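Local coordinates for putative antioxidant defense protein Mlr4105 (Mesorhizobium loti, PDB 3C1L) that probably has peroxiredoxin activity in antioxidant defence and forms an assembly of six helical, AhpD-like chains, at residues 70-75 / 105-110; 82-87 / 182-187; 109-114 / 122-127; 127-130 / 136-139; 129-134 / 164-169. One frame throughout, in Å; residues are numbered along the deposited sequence.

Contact 1: 70-75 / 105-110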
# COMPACT_ATOMS: atom_id res chain seq x y z
N ARG B 70 13.05 13.13 -20.95
CA ARG B 70 12.31 11.88 -21.21
C ARG B 70 13.03 10.63 -20.70
O ARG B 70 12.40 9.80 -20.08
CB ARG B 70 11.94 11.78 -22.69
CG ARG B 70 10.95 12.83 -23.12
CD ARG B 70 10.75 12.82 -24.60
NE ARG B 70 11.67 13.70 -25.31
CZ ARG B 70 11.75 13.83 -26.62
NH1 ARG B 70 11.04 13.06 -27.43
NH2 ARG B 70 12.59 14.72 -27.13
N GLU B 71 14.36 10.52 -20.90
CA GLU B 71 15.15 9.48 -20.23
C GLU B 71 15.08 9.59 -18.70
O GLU B 71 15.16 8.57 -18.00
CB GLU B 71 16.61 9.50 -20.67
CG GLU B 71 16.83 9.18 -22.13
CD GLU B 71 16.68 7.69 -22.48
OE1 GLU B 71 16.39 6.87 -21.58
OE2 GLU B 71 16.85 7.35 -23.67
N MSE B 72 14.94 10.80 -18.16
CA MSE B 72 14.76 10.98 -16.69
C MSE B 72 13.43 10.48 -16.23
O MSE B 72 13.31 9.86 -15.16
CB MSE B 72 14.92 12.44 -16.22
CG MSE B 72 16.37 12.89 -16.09
SE MSE B 72 16.62 14.79 -15.58
CE MSE B 72 15.23 15.06 -14.37
N ILE B 73 12.39 10.73 -17.02
CA ILE B 73 11.08 10.19 -16.68
C ILE B 73 11.17 8.68 -16.74
O ILE B 73 10.68 8.02 -15.85
CB ILE B 73 9.96 10.72 -17.61
CG1 ILE B 73 9.77 12.25 -17.46
CG2 ILE B 73 8.64 9.99 -17.31
CD1 ILE B 73 9.02 12.81 -18.62
N ALA B 74 11.81 8.12 -17.77
CA ALA B 74 11.93 6.66 -17.93
C ALA B 74 12.54 6.01 -16.71
O ALA B 74 12.02 5.03 -16.15
CB ALA B 74 12.78 6.35 -19.20
N VAL B 75 13.65 6.59 -16.27
CA VAL B 75 14.37 6.05 -15.13
C VAL B 75 13.62 6.23 -13.76
O VAL B 75 13.69 5.36 -12.90
CB VAL B 75 15.79 6.63 -15.05
CG1 VAL B 75 16.48 6.10 -13.81
CG2 VAL B 75 16.63 6.30 -16.34
N GLU B 105 23.08 7.75 -11.51
CA GLU B 105 22.92 6.97 -10.30
C GLU B 105 21.80 7.54 -9.40
O GLU B 105 20.98 6.77 -8.93
CB GLU B 105 24.26 6.84 -9.56
CG GLU B 105 25.35 6.14 -10.41
CD GLU B 105 25.09 4.64 -10.65
OE1 GLU B 105 25.40 3.80 -9.77
OE2 GLU B 105 24.56 4.30 -11.74
N MSE B 106 21.72 8.85 -9.24
CA MSE B 106 20.62 9.45 -8.45
C MSE B 106 19.24 9.17 -8.98
O MSE B 106 18.31 8.92 -8.21
CB MSE B 106 20.80 10.95 -8.34
CG MSE B 106 22.01 11.33 -7.52
SE MSE B 106 22.44 13.22 -7.53
CE MSE B 106 23.86 13.18 -6.22
N LEU B 107 19.08 9.22 -10.30
CA LEU B 107 17.77 8.94 -10.87
C LEU B 107 17.36 7.48 -10.65
O LEU B 107 16.19 7.16 -10.39
CB LEU B 107 17.76 9.31 -12.33
CG LEU B 107 17.42 10.76 -12.66
CD1 LEU B 107 17.96 11.79 -11.65
CD2 LEU B 107 18.01 10.98 -13.99
N VAL B 108 18.34 6.58 -10.79
CA VAL B 108 18.10 5.12 -10.55
C VAL B 108 17.74 4.89 -9.08
O VAL B 108 16.87 4.07 -8.76
CB VAL B 108 19.35 4.25 -10.98
CG1 VAL B 108 19.16 2.79 -10.57
CG2 VAL B 108 19.64 4.38 -12.51
N MSE B 109 18.37 5.64 -8.18
CA MSE B 109 18.25 5.37 -6.73
C MSE B 109 17.14 6.19 -6.08
O MSE B 109 16.31 5.64 -5.39
CB MSE B 109 19.59 5.64 -6.06
CG MSE B 109 20.69 4.66 -6.47
SE MSE B 109 22.47 5.17 -6.01
CE MSE B 109 23.43 3.54 -6.46
N ASN B 110 17.16 7.50 -6.29
CA ASN B 110 16.17 8.42 -5.73
C ASN B 110 16.47 9.78 -6.27
O ASN B 110 17.43 10.43 -5.85
CB ASN B 110 16.22 8.46 -4.20
CG ASN B 110 14.98 9.07 -3.59
OD1 ASN B 110 14.39 10.01 -4.12
ND2 ASN B 110 14.59 8.53 -2.43
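M72, a selenomethionine, is pressed against L107 where helix 67-80 lies beside helix 101-109. Followed outward, its CB is 4.1 Å from L107 CD2. The next atom carries the contact: M72 CG sits 3.3 Å from L107 CD2, tighter than carbons usually pack. CG is anti to the carbonyl carbon (chi1 -80°) and the chain runs straight on to SE, but the last bond bends (chi3 37°) and turns the terminal methyl toward L124 instead of L107. There M72 CE rests against CD1 of L124 on helix 118-132, so one unbranched side chain fills the seam between three helices. A bound PEG molecule, probably from the crystallisation liquor, also lies near it.

One turn further on, V75 meets the other helix with a single methyl. V75 CG1 lies 3.6 Å from the backbone N of V108, and its neighbours also include the carbonyl carbon of L107, while V75 CG1 and V108 CG2 are 3.8 Å apart. A short beta-branched residue suits this place, because V75 and V108 mark the closest approach of the backbones, with CA atoms 6.0 Å apart, and the axes of the two short segments run at 38° to each other.

The polar side chains of these turns find their partners in other directions: E71 bonds H90, and E105 forms a salt bridge to R188. The contact between the segments is purely apolar, without a hydrogen bond; further along helix 67-80, S79 OG bonds the carbonyl of V108 and adds the direction that the apolar contact lacks.

Contact 2: 82-87 / 182-187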
# COMPACT_ATOMS: atom_id res chain seq x y z
N HIS B 82 11.06 -0.98 -9.92
CA HIS B 82 12.21 -1.85 -9.76
C HIS B 82 12.50 -2.67 -11.02
O HIS B 82 12.72 -3.86 -10.94
CB HIS B 82 12.09 -2.76 -8.52
CG HIS B 82 12.11 -2.00 -7.21
ND1 HIS B 82 13.24 -1.34 -6.74
CD2 HIS B 82 11.14 -1.77 -6.30
CE1 HIS B 82 12.95 -0.78 -5.58
NE2 HIS B 82 11.69 -1.03 -5.29
N CYS B 83 12.52 -2.01 -12.18
CA CYS B 83 12.76 -2.68 -13.45
C CYS B 83 14.25 -2.73 -13.81
O CYS B 83 14.81 -1.74 -14.21
CB CYS B 83 12.03 -1.98 -14.59
SG CYS B 83 12.25 -2.91 -16.19
N TYR B 84 14.84 -3.92 -13.69
CA TYR B 84 16.24 -4.13 -14.03
C TYR B 84 16.62 -3.78 -15.49
O TYR B 84 17.69 -3.20 -15.75
CB TYR B 84 16.58 -5.58 -13.76
CG TYR B 84 17.99 -5.94 -14.11
CD1 TYR B 84 19.05 -5.18 -13.63
CD2 TYR B 84 18.26 -7.03 -14.94
CE1 TYR B 84 20.35 -5.49 -13.96
CE2 TYR B 84 19.56 -7.35 -15.25
CZ TYR B 84 20.59 -6.59 -14.75
OH TYR B 84 21.86 -6.92 -15.09
N TYR B 85 15.76 -4.13 -16.43
CA TYR B 85 16.03 -3.90 -17.83
C TYR B 85 16.18 -2.40 -18.05
O TYR B 85 17.19 -1.90 -18.62
CB TYR B 85 14.94 -4.48 -18.78
CG TYR B 85 15.41 -4.36 -20.23
CD1 TYR B 85 15.25 -3.17 -20.94
CD2 TYR B 85 16.09 -5.38 -20.83
CE1 TYR B 85 15.77 -3.04 -22.25
CE2 TYR B 85 16.60 -5.26 -22.14
CZ TYR B 85 16.44 -4.09 -22.83
OH TYR B 85 16.98 -4.02 -24.12
N CYS B 86 15.19 -1.69 -17.56
CA CYS B 86 15.04 -0.31 -17.90
C CYS B 86 15.93 0.56 -17.11
O CYS B 86 16.44 1.55 -17.65
CB CYS B 86 13.60 0.13 -17.73
SG CYS B 86 12.50 -0.60 -18.98
N LEU B 87 16.19 0.19 -15.85
CA LEU B 87 17.14 0.95 -15.06
C LEU B 87 18.57 0.87 -15.63
O LEU B 87 19.30 1.87 -15.65
CB LEU B 87 17.09 0.52 -13.59
CG LEU B 87 15.83 0.94 -12.85
CD1 LEU B 87 15.72 0.29 -11.47
CD2 LEU B 87 15.77 2.48 -12.72
N GLU B 182 26.66 -4.75 -21.84
CA GLU B 182 27.54 -3.64 -22.20
C GLU B 182 27.10 -2.30 -21.62
O GLU B 182 27.91 -1.39 -21.48
CB GLU B 182 27.63 -3.49 -23.73
CG GLU B 182 28.46 -4.55 -24.44
CD GLU B 182 27.72 -5.83 -24.81
OE1 GLU B 182 26.52 -6.01 -24.46
OE2 GLU B 182 28.36 -6.67 -25.48
N TYR B 183 25.81 -2.17 -21.35
CA TYR B 183 25.26 -0.98 -20.72
C TYR B 183 25.95 -0.63 -19.40
O TYR B 183 26.18 0.52 -19.10
CB TYR B 183 23.78 -1.18 -20.46
CG TYR B 183 22.88 -1.08 -21.67
CD1 TYR B 183 22.89 0.07 -22.47
CD2 TYR B 183 21.94 -2.06 -21.95
CE1 TYR B 183 22.03 0.19 -23.55
CE2 TYR B 183 21.09 -1.94 -23.04
CZ TYR B 183 21.14 -0.81 -23.83
OH TYR B 183 20.30 -0.67 -24.91
N HIS B 184 26.29 -1.65 -18.63
CA HIS B 184 26.72 -1.48 -17.25
C HIS B 184 27.93 -0.58 -17.11
O HIS B 184 27.94 0.31 -16.24
CB HIS B 184 26.99 -2.82 -16.56
CG HIS B 184 25.77 -3.63 -16.32
ND1 HIS B 184 24.65 -3.11 -15.70
CD2 HIS B 184 25.48 -4.91 -16.61
CE1 HIS B 184 23.73 -4.04 -15.62
NE2 HIS B 184 24.20 -5.15 -16.18
N ALA B 185 28.92 -0.83 -17.97
CA ALA B 185 30.21 -0.13 -17.93
C ALA B 185 30.22 1.21 -18.68
O ALA B 185 31.16 1.97 -18.52
CB ALA B 185 31.29 -1.03 -18.46
N MSE B 186 29.17 1.50 -19.46
CA MSE B 186 29.11 2.72 -20.27
C MSE B 186 28.93 3.98 -19.47
O MSE B 186 28.13 4.03 -18.54
CB MSE B 186 27.90 2.72 -21.18
CG MSE B 186 28.01 2.02 -22.44
SE MSE B 186 26.27 2.22 -23.31
CE MSE B 186 26.58 0.56 -24.26
N ALA B 187 29.64 5.01 -19.91
CA ALA B 187 29.45 6.38 -19.47
C ALA B 187 29.61 6.51 -17.96
O ALA B 187 28.76 7.12 -17.29
CB ALA B 187 28.09 6.87 -19.95
O HOH W 1 17.66 -1.71 -24.65
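Y84 and H184 meet through the hydroxyl of one and the ring nitrogen of the other. H184 NE2 donates to Y84 OH over 3.1 Å, but the N-H points well off the line (132°) and the bond is weak. The oxygen lies at the edge of the imidazole, in its plane, and the two side chains cross at about a right angle. Y84 CE1 and H184 CE1 are 4.0 Å apart, so some ring contact supplements the polar one. With CG anti to the backbone N (chi1 178°), the Y84 ring extends outward from the first turn of its helix. Tyrosine suits the place because its long ring carries a hydroxyl far enough to meet the imidazole.

A second bridge runs alongside through water 1, which lies 2.8 Å from Y183 OH and also bonds Y85 OH. Y85 OH takes a further bond from the backbone N of V37.

Further out, C83 takes the N-cap position of the helix and its SG accepts from C86 N, 3.5 Å away. This pair forms a C-x-x-C motif, a familiar signature of AhpD-like proteins; C83 SG and C86 SG are 3.6 Å apart, too far for a disulfide. On the other segment, a type I turn from Y183 to M186 shapes the backbone, and R188 bonds the carbonyl of H184.

The contact thus ties the C-terminal tail to the start of helix 84-98. Y183 packs along T88, A89 and A92 of that helix, R178 and P179 flank Y84, and M106 and A102 of the second subunit close in on Y84 and H184.

Contact 3: 109-114 / 122-127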
# COMPACT_ATOMS: atom_id res chain seq x y z
N MSE B 109 18.37 5.64 -8.18
CA MSE B 109 18.25 5.37 -6.73
C MSE B 109 17.14 6.19 -6.08
O MSE B 109 16.31 5.64 -5.39
CB MSE B 109 19.59 5.64 -6.06
CG MSE B 109 20.69 4.66 -6.47
SE MSE B 109 22.47 5.17 -6.01
CE MSE B 109 23.43 3.54 -6.46
N ASN B 110 17.16 7.50 -6.29
CA ASN B 110 16.17 8.42 -5.73
C ASN B 110 16.47 9.78 -6.27
O ASN B 110 17.43 10.43 -5.85
CB ASN B 110 16.22 8.46 -4.20
CG ASN B 110 14.98 9.07 -3.59
OD1 ASN B 110 14.39 10.01 -4.12
ND2 ASN B 110 14.59 8.53 -2.43
N PHE B 111 15.66 10.18 -7.23
CA PHE B 111 15.79 11.47 -7.90
C PHE B 111 15.68 12.68 -6.99
O PHE B 111 16.13 13.76 -7.34
CB PHE B 111 14.75 11.59 -9.02
CG PHE B 111 13.36 11.88 -8.53
CD1 PHE B 111 13.00 13.16 -8.21
CD2 PHE B 111 12.43 10.87 -8.37
CE1 PHE B 111 11.75 13.45 -7.74
CE2 PHE B 111 11.17 11.17 -7.91
CZ PHE B 111 10.83 12.45 -7.59
N ARG B 112 15.06 12.51 -5.82
CA ARG B 112 14.94 13.58 -4.85
C ARG B 112 16.30 14.02 -4.30
O ARG B 112 16.41 15.14 -3.80
CB ARG B 112 14.04 13.16 -3.69
CG ARG B 112 12.62 12.91 -4.15
CD ARG B 112 11.78 12.29 -3.05
NE ARG B 112 10.54 11.82 -3.63
CZ ARG B 112 10.37 10.64 -4.21
NH1 ARG B 112 11.36 9.77 -4.28
NH2 ARG B 112 9.19 10.34 -4.72
N ALA B 113 17.30 13.15 -4.39
CA ALA B 113 18.70 13.49 -4.03
C ALA B 113 19.40 14.36 -5.09
O ALA B 113 20.44 14.88 -4.84
CB ALA B 113 19.52 12.20 -3.76
N ALA B 114 18.85 14.50 -6.29
CA ALA B 114 19.51 15.32 -7.32
C ALA B 114 19.10 16.79 -7.22
O ALA B 114 18.01 17.13 -6.81
CB ALA B 114 19.24 14.76 -8.70
N ALA B 122 8.77 19.11 -10.91
CA ALA B 122 7.35 19.03 -11.16
C ALA B 122 6.98 17.87 -12.09
O ALA B 122 5.99 17.19 -11.89
CB ALA B 122 6.81 20.36 -11.69
N MSE B 123 7.83 17.68 -13.10
CA MSE B 123 7.70 16.65 -14.10
C MSE B 123 7.76 15.24 -13.52
O MSE B 123 6.91 14.38 -13.81
CB MSE B 123 8.85 16.87 -15.11
CG MSE B 123 8.98 15.83 -16.17
SE MSE B 123 10.36 16.39 -17.41
CE MSE B 123 11.94 15.93 -16.24
N LEU B 124 8.75 15.04 -12.66
CA LEU B 124 9.07 13.79 -12.07
C LEU B 124 8.07 13.50 -10.97
O LEU B 124 7.65 12.37 -10.82
CB LEU B 124 10.52 13.80 -11.52
CG LEU B 124 11.69 13.74 -12.55
CD1 LEU B 124 13.06 13.50 -11.87
CD2 LEU B 124 11.47 12.70 -13.62
N GLU B 125 7.65 14.52 -10.23
CA GLU B 125 6.61 14.28 -9.22
C GLU B 125 5.28 13.88 -9.89
O GLU B 125 4.58 12.99 -9.37
CB GLU B 125 6.43 15.48 -8.29
CG GLU B 125 7.66 15.77 -7.37
CD GLU B 125 7.84 14.78 -6.21
OE1 GLU B 125 7.09 13.75 -6.15
OE2 GLU B 125 8.73 15.02 -5.35
N PHE B 126 4.94 14.48 -11.03
CA PHE B 126 3.76 14.02 -11.76
C PHE B 126 3.90 12.51 -12.19
O PHE B 126 3.00 11.68 -11.97
CB PHE B 126 3.49 14.89 -12.93
CG PHE B 126 2.25 14.57 -13.67
CD1 PHE B 126 1.01 14.97 -13.18
CD2 PHE B 126 2.31 13.89 -14.89
CE1 PHE B 126 -0.16 14.68 -13.86
CE2 PHE B 126 1.12 13.57 -15.59
CZ PHE B 126 -0.12 13.99 -15.08
N ALA B 127 5.03 12.19 -12.79
CA ALA B 127 5.36 10.79 -13.20
C ALA B 127 5.25 9.79 -12.03
O ALA B 127 4.76 8.68 -12.23
CB ALA B 127 6.74 10.74 -13.83
O HOH W 2 8.50 13.82 -2.10
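F111 and L124 mark the nearest approach of the two backbones, CA atoms 8.2 Å apart, where a 3-10 turn at 111-113 lies beside helix 118-132. The turn is introduced by an Asx turn at N110 and lies in the connection between helices 101-109 and 118-132.

The F111 ring is sandwiched. L124 CB sits over one face, 4.1 Å from the ring centroid and 16° off its normal, a CH-pi contact, and R112 CG lies over the opposite face. L124 CD1 approaches F111 CD1 to 3.7 Å. The ring owes this place to a first torsion that sets CG between the backbone N and the carbonyl carbon (chi1 77°). An alanine here would take away the ring and is likely to open a gap between L124 and the R112 chain, letting the arginine move.

At the ring's edge, E125 OE2 is 4.0 Å from F111 CZ. R112 NE and E125 OE2 carry opposite charges but stop short of a salt bridge; water 2 accepts from R112 NE at 3.2 Å and donates only weakly to E125 OE2. The arginine is held instead from behind: R112 NH1 and R112 N reach N110 OD1 from opposite faces of its carbonyl plane, NH1 at 3.0 Å.

Contact 4: 127-130 / 136-139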
# COMPACT_ATOMS: atom_id res chain seq x y z
N ALA B 127 5.03 12.19 -12.79
CA ALA B 127 5.36 10.79 -13.20
C ALA B 127 5.25 9.79 -12.03
O ALA B 127 4.76 8.68 -12.23
CB ALA B 127 6.74 10.74 -13.83
N VAL B 128 5.75 10.15 -10.85
CA VAL B 128 5.61 9.33 -9.63
C VAL B 128 4.16 9.07 -9.28
O VAL B 128 3.76 7.93 -9.12
CB VAL B 128 6.27 9.97 -8.37
CG1 VAL B 128 5.84 9.23 -7.14
CG2 VAL B 128 7.79 9.97 -8.48
N LYS B 129 3.35 10.13 -9.26
CA LYS B 129 1.89 9.99 -8.99
C LYS B 129 1.16 9.18 -10.07
O LYS B 129 0.37 8.32 -9.78
CB LYS B 129 1.19 11.36 -8.81
CG LYS B 129 -0.20 11.18 -8.24
CD LYS B 129 -0.86 12.41 -7.81
CE LYS B 129 -2.24 12.10 -7.28
NZ LYS B 129 -2.97 13.38 -7.00
N LEU B 130 1.45 9.44 -11.32
CA LEU B 130 0.87 8.63 -12.41
C LEU B 130 1.33 7.13 -12.32
O LEU B 130 0.62 6.26 -12.77
CB LEU B 130 1.25 9.19 -13.80
CG LEU B 130 0.44 8.65 -14.98
CD1 LEU B 130 -1.03 9.07 -14.79
CD2 LEU B 130 0.99 9.17 -16.22
N LYS B 136 -6.00 8.60 -8.85
CA LYS B 136 -6.10 9.82 -8.07
C LYS B 136 -5.65 11.09 -8.78
O LYS B 136 -5.53 12.13 -8.13
CB LYS B 136 -5.32 9.60 -6.76
CG LYS B 136 -6.04 8.49 -5.94
CD LYS B 136 -5.61 8.45 -4.51
CE LYS B 136 -6.53 7.52 -3.70
NZ LYS B 136 -6.21 7.68 -2.29
N ILE B 137 -5.38 11.01 -10.09
CA ILE B 137 -4.93 12.18 -10.85
C ILE B 137 -6.13 13.06 -11.01
O ILE B 137 -7.23 12.58 -11.35
CB ILE B 137 -4.32 11.81 -12.25
CG1 ILE B 137 -3.07 10.93 -12.06
CG2 ILE B 137 -4.04 13.09 -13.09
CD1 ILE B 137 -1.79 11.70 -11.62
N VAL B 138 -5.92 14.35 -10.72
CA VAL B 138 -6.96 15.37 -10.79
C VAL B 138 -6.42 16.62 -11.49
O VAL B 138 -5.24 16.71 -11.79
CB VAL B 138 -7.54 15.69 -9.37
CG1 VAL B 138 -8.29 14.50 -8.86
CG2 VAL B 138 -6.45 16.07 -8.37
N GLU B 139 -7.32 17.53 -11.81
CA GLU B 139 -6.97 18.79 -12.50
C GLU B 139 -5.89 19.59 -11.77
O GLU B 139 -5.08 20.26 -12.42
CB GLU B 139 -8.20 19.66 -12.69
CG GLU B 139 -7.95 21.00 -13.42
CD GLU B 139 -7.35 20.84 -14.79
OE1 GLU B 139 -7.65 19.84 -15.49
OE2 GLU B 139 -6.56 21.73 -15.17
O HOH W 3 -5.55 13.24 -5.66
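The peptide carbonyl of K136 is the flat group here, and K129 comes to it over one face. K129 NZ donates to K136 O across 3.1 Å, standing 51° above the carbonyl plane and so not on a lone pair. K129 CE is also near that oxygen, at 3.4 Å. Water 3 completes a triangle, accepting from K129 NZ at 2.9 Å and donating to K136 O at 2.7 Å, so the oxygen has two donors.

The lysine reaches this far because it is fully stretched. Its CG is anti to the backbone N (chi1 -167°) and every later bond continues straight, laying the methylenes alongside I137. K129 CG and I137 CD1 are 3.8 Å apart, the two side chains running past each other in opposite directions. Lysine suits such a place: its aliphatic length covers a buried isoleucine and its ammonium still arrives among oxygens. The strongest of these is D141, with which K129 forms a salt bridge.

I137 also meets L130. L130 CD1 is 3.9 Å from I137 CG1, and A174 and A173 of the fourth subunit pack on L130 and I137 respectively. Beyond CB, the K136 chain leads out to a salt bridge with E132 of the fifth subunit.

Taken together, this is a helix-loop-helix connection in an all-helical protein. The last turns of helix 118-132 are met by the returning chain through I137, packed on L130 and the K129 methylenes, and through the K129 ammonium; D141, which also accepts from the backbone N of V138, belongs to the helix 139-147 that follows.

Contact 5: 129-134 / 164-169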
# COMPACT_ATOMS: atom_id res chain seq x y z
N LYS B 129 3.35 10.13 -9.26
CA LYS B 129 1.89 9.99 -8.99
C LYS B 129 1.16 9.18 -10.07
O LYS B 129 0.37 8.32 -9.78
CB LYS B 129 1.19 11.36 -8.81
CG LYS B 129 -0.20 11.18 -8.24
CD LYS B 129 -0.86 12.41 -7.81
CE LYS B 129 -2.24 12.10 -7.28
NZ LYS B 129 -2.97 13.38 -7.00
N LEU B 130 1.45 9.44 -11.32
CA LEU B 130 0.87 8.63 -12.41
C LEU B 130 1.33 7.13 -12.32
O LEU B 130 0.62 6.26 -12.77
CB LEU B 130 1.25 9.19 -13.80
CG LEU B 130 0.44 8.65 -14.98
CD1 LEU B 130 -1.03 9.07 -14.79
CD2 LEU B 130 0.99 9.17 -16.22
N THR B 131 2.50 6.88 -11.76
CA THR B 131 3.04 5.48 -11.62
C THR B 131 2.43 4.75 -10.43
O THR B 131 2.07 3.56 -10.51
CB THR B 131 4.57 5.47 -11.53
OG1 THR B 131 5.12 6.02 -12.74
CG2 THR B 131 5.14 4.06 -11.34
N GLU B 132 2.29 5.46 -9.32
CA GLU B 132 1.80 4.85 -8.07
C GLU B 132 0.29 4.86 -7.87
O GLU B 132 -0.27 3.98 -7.23
CB GLU B 132 2.42 5.53 -6.86
CG GLU B 132 3.96 5.46 -6.80
CD GLU B 132 4.55 6.23 -5.62
OE1 GLU B 132 3.86 7.10 -4.96
OE2 GLU B 132 5.74 6.00 -5.39
N GLU B 133 -0.38 5.87 -8.36
CA GLU B 133 -1.81 5.99 -8.06
C GLU B 133 -2.50 6.73 -9.19
O GLU B 133 -2.90 7.89 -9.07
CB GLU B 133 -2.07 6.63 -6.68
CG GLU B 133 -1.15 7.76 -6.36
CD GLU B 133 -1.21 8.27 -4.89
OE1 GLU B 133 -1.92 7.67 -4.03
OE2 GLU B 133 -0.56 9.32 -4.61
N PRO B 134 -2.57 6.06 -10.33
CA PRO B 134 -3.21 6.68 -11.46
C PRO B 134 -4.71 6.99 -11.24
O PRO B 134 -5.22 7.91 -11.86
CB PRO B 134 -2.98 5.67 -12.58
CG PRO B 134 -2.79 4.34 -11.88
CD PRO B 134 -2.03 4.72 -10.65
N PHE B 164 4.25 4.88 -21.00
CA PHE B 164 4.98 3.91 -21.82
C PHE B 164 5.91 3.07 -21.01
O PHE B 164 6.03 1.89 -21.26
CB PHE B 164 5.81 4.66 -22.87
CG PHE B 164 6.55 3.78 -23.79
CD1 PHE B 164 5.92 3.23 -24.89
CD2 PHE B 164 7.90 3.53 -23.60
CE1 PHE B 164 6.65 2.40 -25.78
CE2 PHE B 164 8.61 2.70 -24.48
CZ PHE B 164 8.00 2.15 -25.55
N PHE B 165 6.55 3.69 -20.03
CA PHE B 165 7.45 2.96 -19.12
C PHE B 165 6.81 2.07 -18.10
O PHE B 165 7.35 1.02 -17.74
CB PHE B 165 8.53 3.89 -18.57
CG PHE B 165 9.62 4.12 -19.61
CD1 PHE B 165 10.58 3.16 -19.81
CD2 PHE B 165 9.52 5.13 -20.50
CE1 PHE B 165 11.51 3.29 -20.81
CE2 PHE B 165 10.44 5.28 -21.50
CZ PHE B 165 11.45 4.34 -21.66
N ASN B 166 5.62 2.46 -17.66
CA ASN B 166 4.78 1.55 -16.93
C ASN B 166 4.40 0.30 -17.72
O ASN B 166 4.26 -0.76 -17.16
CB ASN B 166 3.57 2.29 -16.44
CG ASN B 166 3.88 3.05 -15.17
OD1 ASN B 166 3.89 2.44 -14.12
ND2 ASN B 166 4.22 4.36 -15.27
N MSE B 167 4.25 0.43 -19.04
CA MSE B 167 4.03 -0.72 -19.88
C MSE B 167 5.32 -1.53 -20.06
O MSE B 167 5.28 -2.73 -19.95
CB MSE B 167 3.47 -0.33 -21.27
CG MSE B 167 3.69 -1.40 -22.34
SE MSE B 167 2.89 -0.93 -24.01
CE MSE B 167 2.78 -2.80 -24.63
N SER B 168 6.40 -0.83 -20.40
CA SER B 168 7.71 -1.40 -20.70
C SER B 168 8.26 -2.19 -19.52
O SER B 168 8.84 -3.29 -19.71
CB SER B 168 8.74 -0.27 -20.99
OG SER B 168 8.47 0.44 -22.18
N ASN B 169 8.16 -1.58 -18.34
CA ASN B 169 8.60 -2.22 -17.08
C ASN B 169 7.86 -3.53 -16.85
O ASN B 169 8.39 -4.46 -16.30
CB ASN B 169 8.30 -1.33 -15.84
CG ASN B 169 9.17 -0.05 -15.76
OD1 ASN B 169 8.89 0.79 -14.94
ND2 ASN B 169 10.20 0.08 -16.58
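T131 and N166 carry this contact almost alone, near the end of helix 118-132 and in the middle of helix 152-175. N166 ND2 donates to T131 OG1 over 3.2 Å in a nearly straight line (178°), and the hydroxyl lies close to the amide plane. The other branch of the threonine, CG2, rests 3.5 Å from N166 OD1, so each arm of the threonine meets one end of the amide.

Each polar atom has a further partner. T131 OG1 also bonds the carbonyl of A127 in its own helix, N166 ND2 that of A162, and N166 OD1 accepts from N81. A leucine in place of N166 would probably leave the T131 hydroxyl without its donor and N81 without its acceptor in a buried spot.

Between the two segments little else touches, and this side is loose. L130 comes no nearer than 5.7 Å with its side chain, and the partly exposed E132 starts out away from 164-169 and forms a salt bridge with K136 of the third subunit. A neighbouring chain takes up the backbone here: R170 of the fourth subunit bonds the carbonyls of L130 and T131.

Threonine and asparagine suit the place because each can give and accept: a small buried polar network joins the helices by direction, where little apolar surface is shared.

Contacts 3, 4 and 5 all draw on successive, overlapping stretches of helix 118-132. Along the chain, contact 1 ends on the residues where contact 3 begins, M109 and N110; contact 3 hands over to contact 4 at A127, and contacts 4 and 5 share K129 and L130. Contact 2, closed by the C-terminal tail, encloses contacts 3 to 5 and interleaves with contact 1. The centres of contacts 1 and 3 are about 8 Å apart, those of contacts 2 and 4 about 27 Å. C83 and C86 of contact 2 touch N169 of contact 5. Contacts 1, 2 and 3 face the second subunit, and contacts 4 and 5 the fourth, so all five lie near subunit interfaces.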